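Local atomic coordinates of uncharacterized protein (Staphylococcus aureus, PDB entry 3P8A), a protein that is of unknown function but carries a glyoxalase-like domain of the vicinal oxygen chelate (VOC) family, whose members are often metal-dependent enzymes. Residues I29-D33 with Y103-F107; Q34-F38 with T58-L62; I154-D160 with N207-F212. One frame throughout, in Å; residues are numbered along the deposited sequence.

Contact 1: residues I29-D33 with Y103-F107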
# COMPACT_ATOMS: atom_id res chain seq x y z
N ILE A 29 2.11 -0.86 -2.56
CA ILE A 29 3.44 -0.51 -3.06
C ILE A 29 4.19 -1.73 -3.46
O ILE A 29 4.38 -2.64 -2.64
CB ILE A 29 4.24 0.33 -2.03
CG1 ILE A 29 3.47 1.60 -1.64
CG2 ILE A 29 5.65 0.69 -2.56
CD1 ILE A 29 3.39 1.77 -0.21
N HIS A 30 4.69 -1.71 -4.69
CA HIS A 30 5.54 -2.75 -5.24
C HIS A 30 6.92 -2.16 -5.60
O HIS A 30 7.01 -1.34 -6.52
CB HIS A 30 4.85 -3.43 -6.43
CG HIS A 30 5.59 -4.60 -7.03
ND1 HIS A 30 5.09 -5.28 -8.13
CD2 HIS A 30 6.77 -5.16 -6.66
CE1 HIS A 30 5.97 -6.24 -8.39
NE2 HIS A 30 7.01 -6.20 -7.53
N TYR A 31 7.99 -2.59 -4.88
CA TYR A 31 9.35 -2.17 -5.16
C TYR A 31 9.89 -2.97 -6.36
O TYR A 31 9.93 -4.19 -6.30
CB TYR A 31 10.29 -2.24 -3.93
CG TYR A 31 11.77 -2.16 -4.27
CD1 TYR A 31 12.65 -3.16 -3.88
CD2 TYR A 31 12.27 -1.12 -5.06
CE1 TYR A 31 14.01 -3.10 -4.22
CE2 TYR A 31 13.59 -1.10 -5.48
CZ TYR A 31 14.47 -2.08 -5.04
OH TYR A 31 15.78 -2.04 -5.42
N ILE A 32 10.25 -2.27 -7.46
CA ILE A 32 10.77 -2.85 -8.70
C ILE A 32 12.09 -2.18 -9.07
O ILE A 32 12.10 -0.98 -9.31
CB ILE A 32 9.73 -2.77 -9.87
CG1 ILE A 32 8.55 -3.73 -9.59
CG2 ILE A 32 10.38 -3.12 -11.23
CD1 ILE A 32 7.42 -3.68 -10.57
N ASP A 33 13.18 -2.95 -9.14
CA ASP A 33 14.47 -2.41 -9.55
C ASP A 33 14.41 -2.12 -11.06
O ASP A 33 13.76 -2.86 -11.77
CB ASP A 33 15.58 -3.44 -9.26
CG ASP A 33 16.93 -3.03 -9.82
OD1 ASP A 33 17.43 -1.97 -9.42
OD2 ASP A 33 17.49 -3.79 -10.63
N TYR A 103 16.74 -4.24 -0.05
CA TYR A 103 16.55 -4.14 -1.51
C TYR A 103 15.91 -5.39 -2.14
O TYR A 103 16.09 -5.65 -3.33
CB TYR A 103 17.87 -3.72 -2.23
CG TYR A 103 18.34 -2.33 -1.87
CD1 TYR A 103 17.96 -1.22 -2.62
CD2 TYR A 103 19.20 -2.12 -0.79
CE1 TYR A 103 18.38 0.06 -2.28
CE2 TYR A 103 19.63 -0.84 -0.45
CZ TYR A 103 19.22 0.25 -1.20
OH TYR A 103 19.66 1.52 -0.91
N GLU A 104 15.13 -6.13 -1.34
CA GLU A 104 14.37 -7.29 -1.80
C GLU A 104 13.13 -6.73 -2.51
O GLU A 104 12.37 -5.96 -1.92
CB GLU A 104 13.95 -8.16 -0.63
CG GLU A 104 15.09 -8.94 0.00
CD GLU A 104 14.83 -9.47 1.41
OE1 GLU A 104 13.65 -9.63 1.79
OE2 GLU A 104 15.82 -9.73 2.13
N GLN A 105 12.95 -7.08 -3.78
CA GLN A 105 11.82 -6.62 -4.59
C GLN A 105 10.53 -7.32 -4.19
O GLN A 105 10.58 -8.46 -3.74
CB GLN A 105 12.12 -6.85 -6.07
CG GLN A 105 13.32 -6.05 -6.54
CD GLN A 105 13.61 -6.33 -7.98
OE1 GLN A 105 12.98 -5.78 -8.89
NE2 GLN A 105 14.53 -7.24 -8.23
N GLY A 106 9.40 -6.64 -4.39
CA GLY A 106 8.08 -7.16 -4.07
C GLY A 106 7.19 -6.14 -3.41
O GLY A 106 7.56 -4.96 -3.28
N PHE A 107 5.99 -6.58 -3.00
CA PHE A 107 5.06 -5.72 -2.29
C PHE A 107 5.69 -5.28 -0.98
O PHE A 107 6.25 -6.10 -0.24
CB PHE A 107 3.72 -6.44 -2.07
CG PHE A 107 2.90 -6.67 -3.31
CD1 PHE A 107 2.71 -5.64 -4.23
CD2 PHE A 107 2.22 -7.87 -3.49
CE1 PHE A 107 1.89 -5.84 -5.34
CE2 PHE A 107 1.38 -8.06 -4.59
CZ PHE A 107 1.25 -7.05 -5.53
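The backbone of I29 meets F107 first: its carbonyl O receives a CA-H...O contact from F107 CA at 3.2 Å and lies at the edge of the F107 ring. H30 then forms the antiparallel non-hydrogen-bonded pair with F107, their side chains on one face of the sheet. With CG anti to the backbone N (chi1 -176°), the imidazole leans toward the neighbouring strand, and its CD2 comes to 3.4 Å from G106 C. H30 CB rests 3.8 Å from F107 CD1, the two ring planes inclined at 61°, an oblique pairing. Both ring nitrogens are engaged by the second sheet and the loop beside it, ND1 by Y268 OH and NE2 by the carbonyl O of R264, which would hold the ring against rotation.

Y31 forms the hydrogen-bonded pair with G106: Y31 N gives to G106 O at 2.9 Å, and G106 N returns to Y31 O at 3.2 Å. These residues sit at the ends of strands 24-31 and 106-113, the central antiparallel pair of the eight-stranded sheet. The strand order on either side of that pair fits two joined modules, as in the VOC fold. The Y31 ring turns its edge to the chain before G106, CD1 standing 3.4 Å from E104 O and CE1 3.4 Å from Y103 O, while the hydroxyl approaches the edge of the Y103 ring. I32 faces away and lays CG1 over one face of the H30 imidazole. At D33 the extended Q105 side chain replaces the strand bonds: D33 N donates to Q105 OE1 at 2.8 Å, nearly straight at 168° but from well above the amide plane. R264 NH1 gives OE1 a second donor, and Q105 NE2 bonds a molecule probably taken up from the crystallisation liquor.

Contact 2: residues Q34-F38 with T58-L62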
# COMPACT_ATOMS: atom_id res chain seq x y z
N GLN A 34 15.08 -1.04 -11.54
CA GLN A 34 15.07 -0.69 -12.97
C GLN A 34 13.65 -0.51 -13.49
O GLN A 34 13.25 -1.07 -14.53
CB GLN A 34 15.86 -1.72 -13.83
CG GLN A 34 17.37 -1.70 -13.56
CD GLN A 34 18.09 -2.84 -14.24
OE1 GLN A 34 17.71 -3.30 -15.33
NE2 GLN A 34 19.16 -3.31 -13.62
N LEU A 35 12.85 0.24 -12.72
CA LEU A 35 11.44 0.52 -13.03
C LEU A 35 11.23 1.22 -14.38
O LEU A 35 10.19 1.01 -14.99
CB LEU A 35 10.81 1.32 -11.87
CG LEU A 35 9.36 1.78 -11.96
CD1 LEU A 35 8.40 0.60 -12.17
CD2 LEU A 35 8.99 2.58 -10.74
N ASP A 36 12.19 2.03 -14.87
CA ASP A 36 12.03 2.72 -16.16
C ASP A 36 11.85 1.78 -17.35
O ASP A 36 11.20 2.15 -18.32
CB ASP A 36 13.19 3.65 -16.45
CG ASP A 36 13.09 4.98 -15.76
OD1 ASP A 36 11.95 5.52 -15.67
OD2 ASP A 36 14.14 5.53 -15.38
N ARG A 37 12.44 0.58 -17.26
CA ARG A 37 12.39 -0.43 -18.31
C ARG A 37 11.12 -1.27 -18.21
O ARG A 37 10.72 -1.93 -19.17
CB ARG A 37 13.60 -1.38 -18.18
CG ARG A 37 14.96 -0.71 -18.39
CD ARG A 37 16.11 -1.57 -17.88
NE ARG A 37 16.43 -2.66 -18.80
CZ ARG A 37 17.25 -2.55 -19.85
NH1 ARG A 37 17.48 -3.60 -20.63
NH2 ARG A 37 17.84 -1.39 -20.12
N PHE A 38 10.51 -1.26 -17.03
CA PHE A 38 9.39 -2.10 -16.66
C PHE A 38 8.05 -1.78 -17.28
O PHE A 38 7.63 -0.63 -17.33
CB PHE A 38 9.29 -2.23 -15.12
CG PHE A 38 8.23 -3.20 -14.64
CD1 PHE A 38 8.52 -4.54 -14.45
CD2 PHE A 38 6.93 -2.77 -14.40
CE1 PHE A 38 7.54 -5.44 -14.04
CE2 PHE A 38 5.94 -3.67 -14.00
CZ PHE A 38 6.25 -5.00 -13.82
N THR A 58 13.26 8.63 -4.52
CA THR A 58 12.49 7.56 -5.17
C THR A 58 11.58 8.14 -6.24
O THR A 58 11.32 9.35 -6.23
CB THR A 58 11.65 6.77 -4.14
OG1 THR A 58 10.87 7.66 -3.34
CG2 THR A 58 12.48 5.85 -3.27
N PHE A 59 11.12 7.29 -7.17
CA PHE A 59 10.17 7.64 -8.24
C PHE A 59 9.21 6.49 -8.45
O PHE A 59 9.52 5.35 -8.10
CB PHE A 59 10.88 7.99 -9.57
CG PHE A 59 11.72 6.89 -10.18
CD1 PHE A 59 13.00 6.62 -9.69
CD2 PHE A 59 11.26 6.17 -11.27
CE1 PHE A 59 13.77 5.61 -10.27
CE2 PHE A 59 12.04 5.16 -11.85
CZ PHE A 59 13.29 4.89 -11.34
N ASN A 60 8.08 6.78 -9.07
CA ASN A 60 7.06 5.75 -9.25
C ASN A 60 6.40 5.69 -10.63
O ASN A 60 6.64 6.56 -11.47
CB ASN A 60 6.00 5.86 -8.10
CG ASN A 60 5.27 7.20 -8.00
OD1 ASN A 60 5.39 8.08 -8.85
ND2 ASN A 60 4.49 7.39 -6.96
N LYS A 61 5.60 4.65 -10.86
CA LYS A 61 4.79 4.41 -12.05
C LYS A 61 3.53 3.90 -11.45
O LYS A 61 3.58 3.18 -10.45
CB LYS A 61 5.38 3.36 -12.99
CG LYS A 61 6.44 3.87 -13.94
CD LYS A 61 6.69 2.81 -14.99
CE LYS A 61 7.83 3.16 -15.91
NZ LYS A 61 8.18 1.99 -16.76
N LEU A 62 2.39 4.31 -12.00
CA LEU A 62 1.10 4.00 -11.41
C LEU A 62 0.18 3.21 -12.28
O LEU A 62 0.04 3.49 -13.46
CB LEU A 62 0.43 5.31 -10.95
CG LEU A 62 1.38 6.31 -10.24
CD1 LEU A 62 0.88 7.73 -10.34
CD2 LEU A 62 1.62 5.91 -8.79
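K61 and L35 run past each other in opposite directions, each reaching from its own segment toward the backbone of the other. The lysine chain, extended beyond CG, slides along the leucine, with K61 CD 4.0 Å from L35 CD1, and carries its ammonium group into the turn of 34-38. There K61 NZ donates to F38 O at 2.7 Å, in the plane of that carbonyl, and to L35 O at 2.9 Å, tilted slightly from its plane; a weak third bond runs from K61 NZ to D36 O at 3.4 Å. L35 O also accepts from F38 N, so one carbonyl both closes the turn and grips the lysine.

This is a lysine held by main-chain carbonyls: a side chain of strand 58-64, in the eight-stranded sheet, fastens the turn that follows strand 24-31. L35 N is bonded in turn to D74 OD2, on the neighbouring strand 69-75.

By contrast, D36 meets F59 at about a right angle, yet the carboxylate and ring planes are only 26° apart, and D36 OD1 stands 3.8 Å from F59 CE2. The same CE2 touches L35 CB at 4.0 Å. D36 OD1 stays 5.3 Å from K61 NZ, beyond salt-bridge distance, though the opposite charges probably still attract. N60 points to the other side of its strand, where ND2 bonds E71 OE2, while the F38 ring packs on L47 and L72.

Contact 3: residues I154-D160 with N207-F212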
# COMPACT_ATOMS: atom_id res chain seq x y z
N ILE A 154 2.29 4.57 11.75
CA ILE A 154 2.21 3.96 13.07
C ILE A 154 3.62 3.53 13.46
O ILE A 154 4.32 2.90 12.67
CB ILE A 154 1.22 2.77 13.07
CG1 ILE A 154 -0.22 3.28 12.89
CG2 ILE A 154 1.38 1.91 14.36
CD1 ILE A 154 -1.20 2.21 12.52
N MSE A 155 4.05 3.89 14.67
CA MSE A 155 5.35 3.46 15.17
C MSE A 155 5.17 2.48 16.36
O MSE A 155 5.09 2.90 17.53
CB MSE A 155 6.24 4.65 15.52
CG MSE A 155 7.69 4.33 15.41
SE MSE A 155 8.63 5.15 16.85
CE MSE A 155 8.44 3.67 18.13
N ASN A 156 5.06 1.20 16.05
CA ASN A 156 4.87 0.16 17.05
C ASN A 156 6.13 -0.06 17.88
O ASN A 156 7.19 -0.36 17.31
CB ASN A 156 4.37 -1.14 16.41
CG ASN A 156 3.88 -2.19 17.38
OD1 ASN A 156 3.76 -3.37 17.03
ND2 ASN A 156 3.58 -1.82 18.62
N GLN A 157 6.02 0.12 19.22
CA GLN A 157 7.10 -0.04 20.20
C GLN A 157 7.44 -1.52 20.40
O GLN A 157 8.58 -1.85 20.74
CB GLN A 157 6.74 0.61 21.54
CG GLN A 157 7.75 1.67 22.01
CD GLN A 157 7.48 3.07 21.49
OE1 GLN A 157 6.37 3.42 21.07
NE2 GLN A 157 8.50 3.92 21.53
N ASP A 158 6.45 -2.39 20.17
CA ASP A 158 6.61 -3.84 20.23
C ASP A 158 7.04 -4.30 18.81
O ASP A 158 7.20 -3.48 17.90
CB ASP A 158 5.28 -4.48 20.68
CG ASP A 158 5.34 -5.64 21.68
OD1 ASP A 158 4.86 -6.75 21.33
OD2 ASP A 158 5.78 -5.41 22.84
N ASP A 159 7.23 -5.62 18.64
CA ASP A 159 7.66 -6.22 17.39
C ASP A 159 6.56 -6.21 16.32
O ASP A 159 5.38 -6.44 16.63
CB ASP A 159 8.12 -7.67 17.61
CG ASP A 159 9.36 -7.86 18.45
OD1 ASP A 159 10.25 -6.97 18.41
OD2 ASP A 159 9.48 -8.92 19.09
N ASP A 160 6.97 -5.98 15.06
CA ASP A 160 6.09 -6.04 13.90
C ASP A 160 6.62 -7.10 12.99
O ASP A 160 7.74 -6.97 12.50
CB ASP A 160 6.05 -4.70 13.12
CG ASP A 160 5.35 -3.55 13.80
OD1 ASP A 160 4.17 -3.72 14.21
OD2 ASP A 160 5.95 -2.45 13.87
N ASN A 207 -3.13 -6.29 16.18
CA ASN A 207 -2.66 -4.95 15.84
C ASN A 207 -3.54 -4.27 14.82
O ASN A 207 -3.86 -3.10 15.01
CB ASN A 207 -1.21 -4.98 15.31
CG ASN A 207 -0.19 -5.17 16.40
OD1 ASN A 207 -0.48 -4.98 17.58
ND2 ASN A 207 1.01 -5.56 16.01
N TRP A 208 -3.89 -4.97 13.73
CA TRP A 208 -4.73 -4.40 12.67
C TRP A 208 -6.15 -4.14 13.13
O TRP A 208 -6.74 -3.14 12.72
CB TRP A 208 -4.71 -5.27 11.42
CG TRP A 208 -3.44 -5.20 10.61
CD1 TRP A 208 -2.17 -5.04 11.08
CD2 TRP A 208 -3.32 -5.44 9.21
NE1 TRP A 208 -1.26 -5.11 10.04
CE2 TRP A 208 -1.94 -5.35 8.88
CE3 TRP A 208 -4.25 -5.68 8.18
CZ2 TRP A 208 -1.48 -5.49 7.57
CZ3 TRP A 208 -3.79 -5.80 6.88
CH2 TRP A 208 -2.42 -5.71 6.58
N LEU A 209 -6.70 -4.98 14.02
CA LEU A 209 -8.05 -4.70 14.56
C LEU A 209 -8.04 -3.42 15.41
O LEU A 209 -8.96 -2.60 15.31
CB LEU A 209 -8.57 -5.86 15.41
CG LEU A 209 -8.93 -7.13 14.66
CD1 LEU A 209 -9.04 -8.30 15.62
CD2 LEU A 209 -10.20 -6.96 13.84
N LYS A 210 -6.96 -3.23 16.18
CA LYS A 210 -6.74 -2.11 17.08
C LYS A 210 -6.54 -0.82 16.31
O LYS A 210 -7.28 0.14 16.52
CB LYS A 210 -5.52 -2.40 17.95
CG LYS A 210 -5.50 -1.68 19.29
CD LYS A 210 -4.21 -1.93 20.06
CE LYS A 210 -4.16 -3.24 20.83
NZ LYS A 210 -4.91 -3.18 22.11
N TRP A 211 -5.56 -0.81 15.38
CA TRP A 211 -5.19 0.35 14.59
C TRP A 211 -6.19 0.77 13.51
O TRP A 211 -6.39 1.96 13.29
CB TRP A 211 -3.83 0.13 13.93
CG TRP A 211 -2.70 -0.22 14.86
CD1 TRP A 211 -2.52 0.20 16.14
CD2 TRP A 211 -1.50 -0.93 14.50
NE1 TRP A 211 -1.32 -0.26 16.63
CE2 TRP A 211 -0.67 -0.95 15.64
CE3 TRP A 211 -1.07 -1.59 13.33
CZ2 TRP A 211 0.56 -1.62 15.66
CZ3 TRP A 211 0.15 -2.24 13.34
CH2 TRP A 211 0.95 -2.26 14.49
N PHE A 212 -6.80 -0.19 12.82
CA PHE A 212 -7.68 0.15 11.69
C PHE A 212 -9.15 -0.01 11.89
O PHE A 212 -9.92 0.16 10.94
CB PHE A 212 -7.17 -0.52 10.40
CG PHE A 212 -5.67 -0.45 10.24
CD1 PHE A 212 -5.02 0.79 10.13
CD2 PHE A 212 -4.90 -1.60 10.24
CE1 PHE A 212 -3.63 0.86 10.03
CE2 PHE A 212 -3.50 -1.53 10.14
CZ PHE A 212 -2.88 -0.30 10.04
O HOH W 1 3.10 -5.96 17.73
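With chi1 at -69°, I154 keeps CG2 anti to the backbone N and over the W211 ring, while the extended CG1-CD1 branch runs to the root of that side chain, whose own chi1 of -55° lays the indole out toward the strand end. I154 CG2 sits over the six-membered ring, 3.9 Å from its centroid and 16° off the normal, a CH-pi contact; CD1 lies 3.6 Å from W211 CB and touches F212 CE1 at 3.7 Å. The opposite indole face is covered near its rim by N207 O, the carbonyl that accepts the helical bond from W211 N, so the indole is sandwiched between strand side chain and helix backbone.

Here the end of strand 147-155, in the eight-stranded sheet, and the loop after it are packed against helix 201-212. On another side of this helix, W208 reaches I110 of the same sheet and F235 and I237 of the second one.

The far edge of the indole faces the loop. N156 CG lies in the ring plane, 3.8 Å from W211 CZ2, its amide nearly perpendicular to the ring, and D160 OD1 comes in plane to 3.5 Å from W211 CH2. A water bridges the loop backbone and the helix side chain: it donates to D159 O at 2.6 Å and accepts from N207 ND2 at 2.7 Å. N207 OD1 is bonded instead to Q203 NE2.

Overall arrangement
All three contacts reach the eight-stranded sheet, but at different places. Contact 1 is buried and joins two of its central strands by main-chain pairing, extended by a glutamine amide and flanked by aromatic side chains. Contact 2, only partly buried, ties the turn beyond the same strand to one nearer the sheet margin, chiefly through one charged amine and carbonyl oxygens; it is nested inside the loop closed by contact 1 and touches it where I32 CD1 meets F38 CZ at 3.7 Å. Contact 3 lies apart, its centre about 23 Å from that of contact 1. Also buried, it sets helix against strand by apolar and aromatic packing, with a water, not a direct hydrogen bond, as polar link.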